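Local coordinates for PvdO (Pseudomonas aeruginosa, PDB 5HHA), which probably acts in periplasmic maturation of the pyoverdine chromophore, has a fold of the formylglycine-generating enzyme family and binds calcium, at residues Leu100-Cys111 with Ser272-Phe280; Arg81-Leu89 with Gln120-Val129. One frame throughout, in Å; residues are numbered along the deposited sequence.

Contact 1 (Leu100-Cys111 with Ser272-Phe280)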
loop_
_atom_site.group_PDB
_atom_site.type_symbol
_atom_site.label_atom_id
_atom_site.label_comp_id
_atom_site.label_asym_id
_atom_site.label_seq_id
_atom_site.Cartn_x
_atom_site.Cartn_y
_atom_site.Cartn_z
ATOM N N LEU A 100 17.000 -11.621 -1.864
ATOM C CA LEU A 100 16.736 -10.235 -2.188
ATOM C C LEU A 100 18.028 -9.454 -2.108
ATOM O O LEU A 100 18.839 -9.670 -1.201
ATOM C CB LEU A 100 15.726 -9.681 -1.189
ATOM C CG LEU A 100 14.364 -10.385 -1.220
ATOM C CD1 LEU A 100 13.490 -9.939 -0.064
ATOM C CD2 LEU A 100 13.653 -10.159 -2.561
ATOM N N ALA A 101 18.200 -8.536 -3.041
ATOM C CA ALA A 101 19.369 -7.672 -3.064
ATOM C C ALA A 101 19.382 -6.735 -1.867
ATOM O O ALA A 101 18.328 -6.356 -1.346
ATOM C CB ALA A 101 19.394 -6.859 -4.359
ATOM N N ASP A 102 20.582 -6.373 -1.405
ATOM C CA ASP A 102 20.730 -5.383 -0.352
ATOM C C ASP A 102 20.454 -4.003 -0.894
ATOM O O ASP A 102 20.594 -3.757 -2.095
ATOM C CB ASP A 102 22.156 -5.399 0.207
ATOM C CG ASP A 102 22.495 -6.683 0.926
ATOM O OD1 ASP A 102 21.621 -7.527 1.197
ATOM O OD2 ASP A 102 23.696 -6.846 1.260
ATOM N N GLY A 103 20.091 -3.078 -0.015
ATOM C CA GLY A 103 19.673 -1.765 -0.445
ATOM C C GLY A 103 20.673 -0.638 -0.429
ATOM O O GLY A 103 21.888 -0.843 -0.459
ATOM N N ASP A 104 20.113 0.567 -0.369
ATOM C CA ASP A 104 20.836 1.812 -0.582
ATOM C C ASP A 104 21.599 2.260 0.653
ATOM O O ASP A 104 21.206 1.979 1.790
ATOM C CB ASP A 104 19.844 2.907 -0.991
ATOM C CG ASP A 104 20.510 4.249 -1.217
ATOM O OD1 ASP A 104 21.612 4.276 -1.805
ATOM O OD2 ASP A 104 19.927 5.277 -0.807
ATOM N N THR A 105 22.697 2.965 0.411
ATOM C CA THR A 105 23.517 3.514 1.479
ATOM C C THR A 105 22.754 4.597 2.245
ATOM O O THR A 105 22.103 5.458 1.652
ATOM C CB THR A 105 24.823 4.098 0.922
ATOM O OG1 THR A 105 25.588 4.676 1.987
ATOM C CG2 THR A 105 24.531 5.161 -0.132
ATOM N N ARG A 106 22.861 4.544 3.567
ATOM C CA ARG A 106 22.127 5.430 4.465
ATOM C C ARG A 106 22.248 4.786 5.832
ATOM O O ARG A 106 21.448 3.922 6.176
ATOM C CB ARG A 106 20.658 5.512 4.052
ATOM C CG ARG A 106 19.793 6.516 4.812
ATOM C CD ARG A 106 18.320 6.319 4.412
ATOM N NE ARG A 106 17.398 7.261 5.051
ATOM C CZ ARG A 106 16.082 7.074 5.173
ATOM N NH1 ARG A 106 15.491 5.963 4.713
ATOM N NH2 ARG A 106 15.350 8.004 5.772
ATOM N N PRO A 107 23.285 5.170 6.592
ATOM C CA PRO A 107 23.638 4.549 7.871
ATOM C C PRO A 107 22.454 4.385 8.806
ATOM O O PRO A 107 21.750 5.353 9.082
ATOM C CB PRO A 107 24.651 5.534 8.463
ATOM C CG PRO A 107 25.319 6.125 7.270
ATOM C CD PRO A 107 24.253 6.214 6.203
ATOM N N GLY A 108 22.247 3.164 9.286
ATOM C CA GLY A 108 21.190 2.890 10.233
ATOM C C GLY A 108 19.880 2.495 9.572
ATOM O O GLY A 108 18.950 2.093 10.255
ATOM N N ARG A 109 19.814 2.573 8.242
ATOM C CA ARG A 109 18.569 2.287 7.523
ATOM C C ARG A 109 18.765 1.189 6.479
ATOM O O ARG A 109 17.951 1.020 5.578
ATOM C CB ARG A 109 18.042 3.560 6.860
ATOM C CG ARG A 109 17.903 4.744 7.822
ATOM C CD ARG A 109 16.537 4.785 8.506
ATOM N NE ARG A 109 16.118 3.482 9.015
ATOM C CZ ARG A 109 16.158 3.113 10.293
ATOM N NH1 ARG A 109 16.587 3.947 11.232
ATOM N NH2 ARG A 109 15.766 1.906 10.643
ATOM N N GLU A 110 19.831 0.417 6.615
ATOM C CA GLU A 110 20.180 -0.586 5.603
ATOM C C GLU A 110 19.144 -1.712 5.487
ATOM O O GLU A 110 18.530 -2.119 6.459
ATOM C CB GLU A 110 21.561 -1.188 5.901
ATOM C CG GLU A 110 22.723 -0.184 5.755
ATOM C CD GLU A 110 23.004 0.580 7.038
ATOM O OE1 GLU A 110 22.354 0.289 8.060
ATOM O OE2 GLU A 110 23.909 1.440 7.027
ATOM N N CYS A 111 18.981 -2.197 4.253
ATOM C CA CYS A 111 18.207 -3.379 3.920
ATOM C C CYS A 111 19.183 -4.468 3.548
ATOM O O CYS A 111 19.968 -4.286 2.621
ATOM C CB CYS A 111 17.291 -3.122 2.710
ATOM S SG CYS A 111 15.831 -2.108 3.092
ATOM N N SER A 272 14.079 0.389 -8.834
ATOM C CA SER A 272 15.171 -0.390 -8.274
ATOM C C SER A 272 15.469 0.016 -6.832
ATOM O O SER A 272 16.317 -0.606 -6.204
ATOM C CB SER A 272 16.424 -0.244 -9.149
ATOM O OG SER A 272 16.837 1.110 -9.212
ATOM N N ASP A 273 14.818 1.057 -6.304
ATOM C CA ASP A 273 14.974 1.446 -4.903
ATOM C C ASP A 273 14.344 0.383 -3.991
ATOM O O ASP A 273 13.458 -0.367 -4.402
ATOM C CB ASP A 273 14.244 2.777 -4.612
ATOM C CG ASP A 273 14.911 4.004 -5.206
ATOM O OD1 ASP A 273 16.098 3.958 -5.592
ATOM O OD2 ASP A 273 14.223 5.055 -5.246
ATOM N N ARG A 274 14.796 0.351 -2.748
ATOM C CA ARG A 274 14.116 -0.405 -1.711
ATOM C C ARG A 274 14.381 0.318 -0.408
ATOM O O ARG A 274 15.304 1.139 -0.292
ATOM C CB ARG A 274 14.600 -1.860 -1.657
ATOM C CG ARG A 274 16.050 -2.031 -1.244
ATOM C CD ARG A 274 16.505 -3.474 -1.367
ATOM N NE ARG A 274 16.606 -3.865 -2.766
ATOM C CZ ARG A 274 16.041 -4.936 -3.312
ATOM N NH1 ARG A 274 15.302 -5.774 -2.603
ATOM N NH2 ARG A 274 16.210 -5.181 -4.604
ATOM N N GLY A 275 13.591 0.014 0.601
ATOM C CA GLY A 275 13.823 0.611 1.901
ATOM C C GLY A 275 13.037 -0.080 2.974
ATOM O O GLY A 275 12.102 -0.812 2.713
ATOM N N ASP A 276 13.400 0.226 4.211
ATOM C CA ASP A 276 12.740 -0.323 5.386
ATOM C C ASP A 276 11.389 0.358 5.684
ATOM O O ASP A 276 10.740 0.122 6.711
ATOM C CB ASP A 276 13.682 -0.246 6.592
ATOM C CG ASP A 276 13.955 1.168 7.055
ATOM O OD1 ASP A 276 13.230 2.103 6.669
ATOM O OD2 ASP A 276 14.898 1.337 7.868
ATOM N N TRP A 277 10.965 1.180 4.713
ATOM C CA TRP A 277 9.765 1.996 4.799
ATOM C C TRP A 277 8.840 1.773 3.598
ATOM O O TRP A 277 7.795 2.408 3.532
ATOM C CB TRP A 277 10.169 3.470 4.886
ATOM C CG TRP A 277 11.047 3.924 3.787
ATOM C CD1 TRP A 277 12.399 3.751 3.655
ATOM C CD2 TRP A 277 10.627 4.653 2.637
ATOM N NE1 TRP A 277 12.840 4.317 2.490
ATOM C CE2 TRP A 277 11.770 4.884 1.848
ATOM C CE3 TRP A 277 9.393 5.153 2.194
ATOM C CZ2 TRP A 277 11.714 5.586 0.657
ATOM C CZ3 TRP A 277 9.346 5.843 0.996
ATOM C CH2 TRP A 277 10.493 6.058 0.256
ATOM N N ILE A 278 9.207 0.879 2.669
ATOM C CA ILE A 278 8.350 0.538 1.533
ATOM C C ILE A 278 8.058 -0.947 1.541
ATOM O O ILE A 278 8.982 -1.771 1.462
ATOM C CB ILE A 278 8.957 0.904 0.125
ATOM C CG1 ILE A 278 9.520 2.320 0.097
ATOM C CG2 ILE A 278 7.880 0.720 -0.923
ATOM C CD1 ILE A 278 10.294 2.615 -1.184
ATOM N N GLY A 279 6.779 -1.273 1.644
ATOM C CA GLY A 279 6.279 -2.635 1.515
ATOM C C GLY A 279 5.315 -2.693 0.329
ATOM O O GLY A 279 5.517 -2.000 -0.673
ATOM N N PHE A 280 4.259 -3.505 0.442
ATOM C CA PHE A 280 3.370 -3.690 -0.705
ATOM C C PHE A 280 2.151 -4.470 -0.339
ATOM O O PHE A 280 2.158 -5.231 0.631
ATOM C CB PHE A 280 4.076 -4.386 -1.868
ATOM C CG PHE A 280 4.511 -5.808 -1.568
ATOM C CD1 PHE A 280 5.665 -6.071 -0.834
ATOM C CD2 PHE A 280 3.796 -6.892 -2.071
ATOM C CE1 PHE A 280 6.081 -7.364 -0.606
ATOM C CE2 PHE A 280 4.205 -8.193 -1.834
ATOM C CZ PHE A 280 5.355 -8.427 -1.116
HETATM O O HOH W 1 16.204 -8.440 -5.370
HETATM O O HOH W 2 18.947 -2.833 -3.909
HETATM O O HOH W 3 15.648 1.935 4.312
HETATM O O HOH W 4 16.682 -0.669 8.167
#

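Contact 2 (Arg81-Leu89 with Gln120-Val129)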
loop_
_atom_site.group_PDB
_atom_site.type_symbol
_atom_site.label_atom_id
_atom_site.label_comp_id
_atom_site.label_asym_id
_atom_site.label_seq_id
_atom_site.Cartn_x
_atom_site.Cartn_y
_atom_site.Cartn_z
ATOM N N ARG A 81 -5.864 -7.359 2.622
ATOM C CA ARG A 81 -6.422 -6.439 3.608
ATOM C C ARG A 81 -5.344 -5.796 4.462
ATOM O O ARG A 81 -5.550 -4.713 5.048
ATOM C CB ARG A 81 -7.517 -7.099 4.461
ATOM C CG ARG A 81 -7.098 -8.221 5.376
ATOM C CD ARG A 81 -8.302 -8.593 6.220
ATOM N NE ARG A 81 -8.044 -9.651 7.186
ATOM C CZ ARG A 81 -8.891 -9.964 8.162
ATOM N NH1 ARG A 81 -10.052 -9.321 8.268
ATOM N NH2 ARG A 81 -8.587 -10.938 9.019
ATOM N N TYR A 82 -4.212 -6.481 4.551
ATOM C CA TYR A 82 -3.000 -5.959 5.167
ATOM C C TYR A 82 -1.929 -5.785 4.096
ATOM O O TYR A 82 -2.019 -6.374 3.012
ATOM C CB TYR A 82 -2.444 -6.954 6.182
ATOM C CG TYR A 82 -3.429 -7.414 7.223
ATOM C CD1 TYR A 82 -4.008 -6.509 8.089
ATOM C CD2 TYR A 82 -3.774 -8.761 7.363
ATOM C CE1 TYR A 82 -4.887 -6.917 9.069
ATOM C CE2 TYR A 82 -4.662 -9.175 8.344
ATOM C CZ TYR A 82 -5.218 -8.235 9.165
ATOM O OH TYR A 82 -6.098 -8.647 10.142
ATOM N N GLN A 83 -0.914 -4.998 4.396
ATOM C CA GLN A 83 0.342 -5.110 3.705
ATOM C C GLN A 83 0.833 -6.563 3.820
ATOM O O GLN A 83 0.583 -7.245 4.827
ATOM C CB GLN A 83 1.335 -4.127 4.322
ATOM C CG GLN A 83 1.018 -2.666 3.966
ATOM C CD GLN A 83 0.914 -1.704 5.145
ATOM O OE1 GLN A 83 1.139 -2.044 6.308
ATOM N NE2 GLN A 83 0.587 -0.449 4.813
ATOM N N VAL A 84 1.498 -7.041 2.777
ATOM C CA VAL A 84 2.057 -8.386 2.831
ATOM C C VAL A 84 3.060 -8.432 3.970
ATOM O O VAL A 84 3.832 -7.502 4.162
ATOM C CB VAL A 84 2.669 -8.762 1.492
ATOM C CG1 VAL A 84 3.442 -10.097 1.585
ATOM C CG2 VAL A 84 1.578 -8.868 0.432
ATOM N N THR A 85 3.027 -9.498 4.764
ATOM C CA THR A 85 3.828 -9.523 5.982
ATOM C C THR A 85 5.208 -10.104 5.771
ATOM O O THR A 85 5.476 -10.769 4.772
ATOM C CB THR A 85 3.172 -10.358 7.089
ATOM O OG1 THR A 85 3.178 -11.733 6.683
ATOM C CG2 THR A 85 1.746 -9.887 7.414
ATOM N N ALA A 86 6.074 -9.848 6.732
ATOM C CA ALA A 86 7.412 -10.428 6.723
ATOM C C ALA A 86 7.360 -11.952 6.658
ATOM O O ALA A 86 8.149 -12.566 5.938
ATOM C CB ALA A 86 8.182 -9.990 7.936
ATOM N N GLY A 87 6.452 -12.574 7.402
ATOM C CA GLY A 87 6.345 -14.020 7.375
ATOM C C GLY A 87 5.851 -14.514 6.043
ATOM O O GLY A 87 6.260 -15.578 5.561
ATOM N N GLU A 88 4.962 -13.755 5.419
ATOM C CA GLU A 88 4.457 -14.145 4.108
ATOM C C GLU A 88 5.564 -14.060 3.069
ATOM O O GLU A 88 5.709 -14.951 2.215
ATOM C CB GLU A 88 3.256 -13.292 3.722
ATOM C CG GLU A 88 2.016 -13.721 4.482
ATOM C CD GLU A 88 0.920 -12.671 4.612
ATOM O OE1 GLU A 88 1.024 -11.554 4.051
ATOM O OE2 GLU A 88 -0.095 -13.004 5.274
ATOM N N LEU A 89 6.356 -13.001 3.136
ATOM C CA LEU A 89 7.489 -12.895 2.226
ATOM C C LEU A 89 8.504 -14.010 2.491
ATOM O O LEU A 89 9.060 -14.585 1.541
ATOM C CB LEU A 89 8.133 -11.513 2.333
ATOM C CG LEU A 89 9.274 -11.214 1.340
ATOM C CD1 LEU A 89 8.733 -11.133 -0.077
ATOM C CD2 LEU A 89 10.004 -9.931 1.729
ATOM N N GLN A 120 11.740 -6.809 13.666
ATOM C CA GLN A 120 10.682 -7.087 12.696
ATOM C C GLN A 120 10.173 -8.507 12.874
ATOM O O GLN A 120 10.775 -9.480 12.374
ATOM C CB GLN A 120 11.189 -6.915 11.258
ATOM C CG GLN A 120 10.111 -7.126 10.194
ATOM C CD GLN A 120 10.704 -7.433 8.834
ATOM O OE1 GLN A 120 11.681 -8.189 8.726
ATOM N NE2 GLN A 120 10.115 -6.869 7.779
ATOM N N GLY A 121 9.061 -8.643 13.571
ATOM C CA GLY A 121 8.415 -9.927 13.716
ATOM C C GLY A 121 7.637 -10.321 12.467
ATOM O O GLY A 121 7.507 -9.541 11.512
ATOM N N PRO A 122 7.088 -11.525 12.442
ATOM C CA PRO A 122 6.518 -12.075 11.216
ATOM C C PRO A 122 5.210 -11.425 10.771
ATOM O O PRO A 122 4.867 -11.591 9.609
ATOM C CB PRO A 122 6.302 -13.541 11.569
ATOM C CG PRO A 122 6.124 -13.508 13.071
ATOM C CD PRO A 122 7.123 -12.528 13.524
ATOM N N ARG A 123 4.537 -10.685 11.648
ATOM C CA ARG A 123 3.336 -9.974 11.241
ATOM C C ARG A 123 3.583 -8.500 10.973
ATOM O O ARG A 123 2.654 -7.808 10.580
ATOM C CB ARG A 123 2.234 -10.116 12.281
ATOM C CG ARG A 123 1.909 -11.567 12.579
ATOM C CD ARG A 123 0.557 -11.928 12.166
ATOM N NE ARG A 123 0.601 -12.338 10.784
ATOM C CZ ARG A 123 -0.315 -12.035 9.878
ATOM N NH1 ARG A 123 -1.380 -11.303 10.206
ATOM N NH2 ARG A 123 -0.151 -12.491 8.643
ATOM N N GLN A 124 4.800 -8.013 11.143
ATOM C CA GLN A 124 5.082 -6.663 10.662
ATOM C C GLN A 124 5.158 -6.721 9.133
ATOM O O GLN A 124 5.361 -7.771 8.539
ATOM C CB GLN A 124 6.381 -6.141 11.254
ATOM C CG GLN A 124 6.194 -5.454 12.610
ATOM C CD GLN A 124 7.502 -5.309 13.356
ATOM O OE1 GLN A 124 8.268 -4.376 13.148
ATOM N NE2 GLN A 124 7.776 -6.247 14.251
ATOM N N PRO A 125 4.988 -5.569 8.456
ATOM C CA PRO A 125 5.023 -5.592 6.988
ATOM C C PRO A 125 6.371 -6.023 6.432
ATOM O O PRO A 125 7.436 -5.637 6.933
ATOM C CB PRO A 125 4.744 -4.132 6.592
ATOM C CG PRO A 125 4.085 -3.534 7.772
ATOM C CD PRO A 125 4.641 -4.244 8.984
ATOM N N ALA A 126 6.324 -6.782 5.347
ATOM C CA ALA A 126 7.505 -7.005 4.523
ATOM C C ALA A 126 8.005 -5.666 3.995
ATOM O O ALA A 126 7.214 -4.800 3.562
ATOM C CB ALA A 126 7.169 -7.905 3.363
ATOM N N VAL A 127 9.310 -5.479 4.004
ATOM C CA VAL A 127 9.943 -4.285 3.469
ATOM C C VAL A 127 11.238 -4.715 2.755
ATOM O O VAL A 127 11.508 -5.919 2.610
ATOM C CB VAL A 127 10.237 -3.269 4.597
ATOM C CG1 VAL A 127 8.937 -2.713 5.176
ATOM C CG2 VAL A 127 11.124 -3.878 5.705
ATOM N N CYS A 128 12.027 -3.744 2.306
ATOM C CA CYS A 128 13.344 -4.028 1.741
ATOM C C CYS A 128 13.230 -4.850 0.480
ATOM O O CYS A 128 14.123 -5.655 0.166
ATOM C CB CYS A 128 14.257 -4.671 2.797
ATOM S SG CYS A 128 14.711 -3.532 4.104
ATOM N N VAL A 129 12.149 -4.587 -0.259
ATOM C CA VAL A 129 11.855 -5.167 -1.563
ATOM C C VAL A 129 11.732 -4.061 -2.617
ATOM O O VAL A 129 11.206 -2.966 -2.342
ATOM C CB VAL A 129 10.541 -5.976 -1.538
ATOM C CG1 VAL A 129 10.728 -7.306 -0.814
ATOM C CG2 VAL A 129 9.380 -5.165 -0.932
HETATM O O HOH W 5 4.535 -4.989 2.934
HETATM O O HOH W 6 2.789 -13.860 8.559
#

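Contact 1 (Leu100-Cys111 with Ser272-Phe280)
Arg274 makes the close-packed half of this contact. Its CG lies 3.7 Å from Gly103 CA, and a bend at chi3 (70°) brings one face of the guanidinium against the carbonyl O of Ala101, whose CB meets NH2 at 3.6 Å. That carbonyl is near NE and NH1 but badly angled for a hydrogen bond; NH1 instead reaches Asp133 and the carbonyl of Cys128, and NE donates a hydrogen bond to a water that also binds Asp102 O. Next along, Cys111 SG rests 3.5 Å from Gly275 C and close to Asp276 N.

Toward the turn Arg106-Arg109 direct packing thins and the contacts become mostly polar and water-mediated, though waters also line the outer side of Arg274. In the modelled one of its two conformers, Arg109 grips Asp276 side-on: NE at 2.7 Å and NH2 at 3.0 Å both donate to OD2, which lies at the guanidinium edge and takes NE on its syn lone pair. One water joins Arg109 O to Asp276 N, another Glu110 O to OD2. Farther out, extended Arg106 brings NH1 to 3.8 Å from Trp277 NE1, the two planes nearly perpendicular. In this Arg109 conformer, two N-H groups and a water directed at OD2 would help keep Asp276 ionised.

Contact 2 (Arg81-Leu89 with Gln120-Val129)
Three backbone hydrogen bonds stitch Val84-Gly87 to Pro122-Ala126: Ala126 N donates to Val84 O, Ala86 N to Gln124 O at 2.8 Å, and Gly87 N to Pro122 O. The first two make Thr85 and Pro125 a single beta bridge. Beside it, Leu89 CD2 fits against Ala126 CB and Val129 CG1, and Ala86 CB lies against the side-chain amide of Gln120, which is set by NE2 donating to Pro125 O and by Lys115 at OE1.

Around these bonds, Arg123 folds back through bends at chi2 and chi3, carrying its guanidinium over the methyl of Thr85, with CG2 3.4 Å from NH2. The same NH2 makes a long salt bridge to Glu88 OE2, which approaches at the guanidinium edge. A water links NH2, Thr85 OG1 and Pro122 O.

What fixes Glu88 is its other oxygen: OE1 accepts from Thr85 N at 3.0 Å, while Glu88 N returns a bond to Thr85 OG1. These reciprocal Thr85-Glu88 bonds are a capping box, with Thr85 as N-cap of helix 86-96; the Gly121-Gln124 type I turn supplies carbonyls to the helix's first N-H groups.

How the contacts relate
The two contacts, centres 14 Å apart, interlock, for their segments alternate along the chain: 81-89, 100-111, 120-129, 272-280. Contact 1 is tied to contact 2 by the Cys111-Cys128 disulfide, SG to SG 2.1 Å, and by a probable backbone hydrogen bond from Val84 N to Phe280 O, 2.9 Å, where strand 278-285 runs beside the loop before helix 86-96. Packing of Arg274 CB on Val129 O fills in between. The calcium ion is about 12 Å from the Trp277 side chain in contact 1 and about 11 Å from that of Gln124 in contact 2, so neither contact coordinates it directly; the side chain of Pro125 is about 7 Å from that of the calcium ligand Asn186.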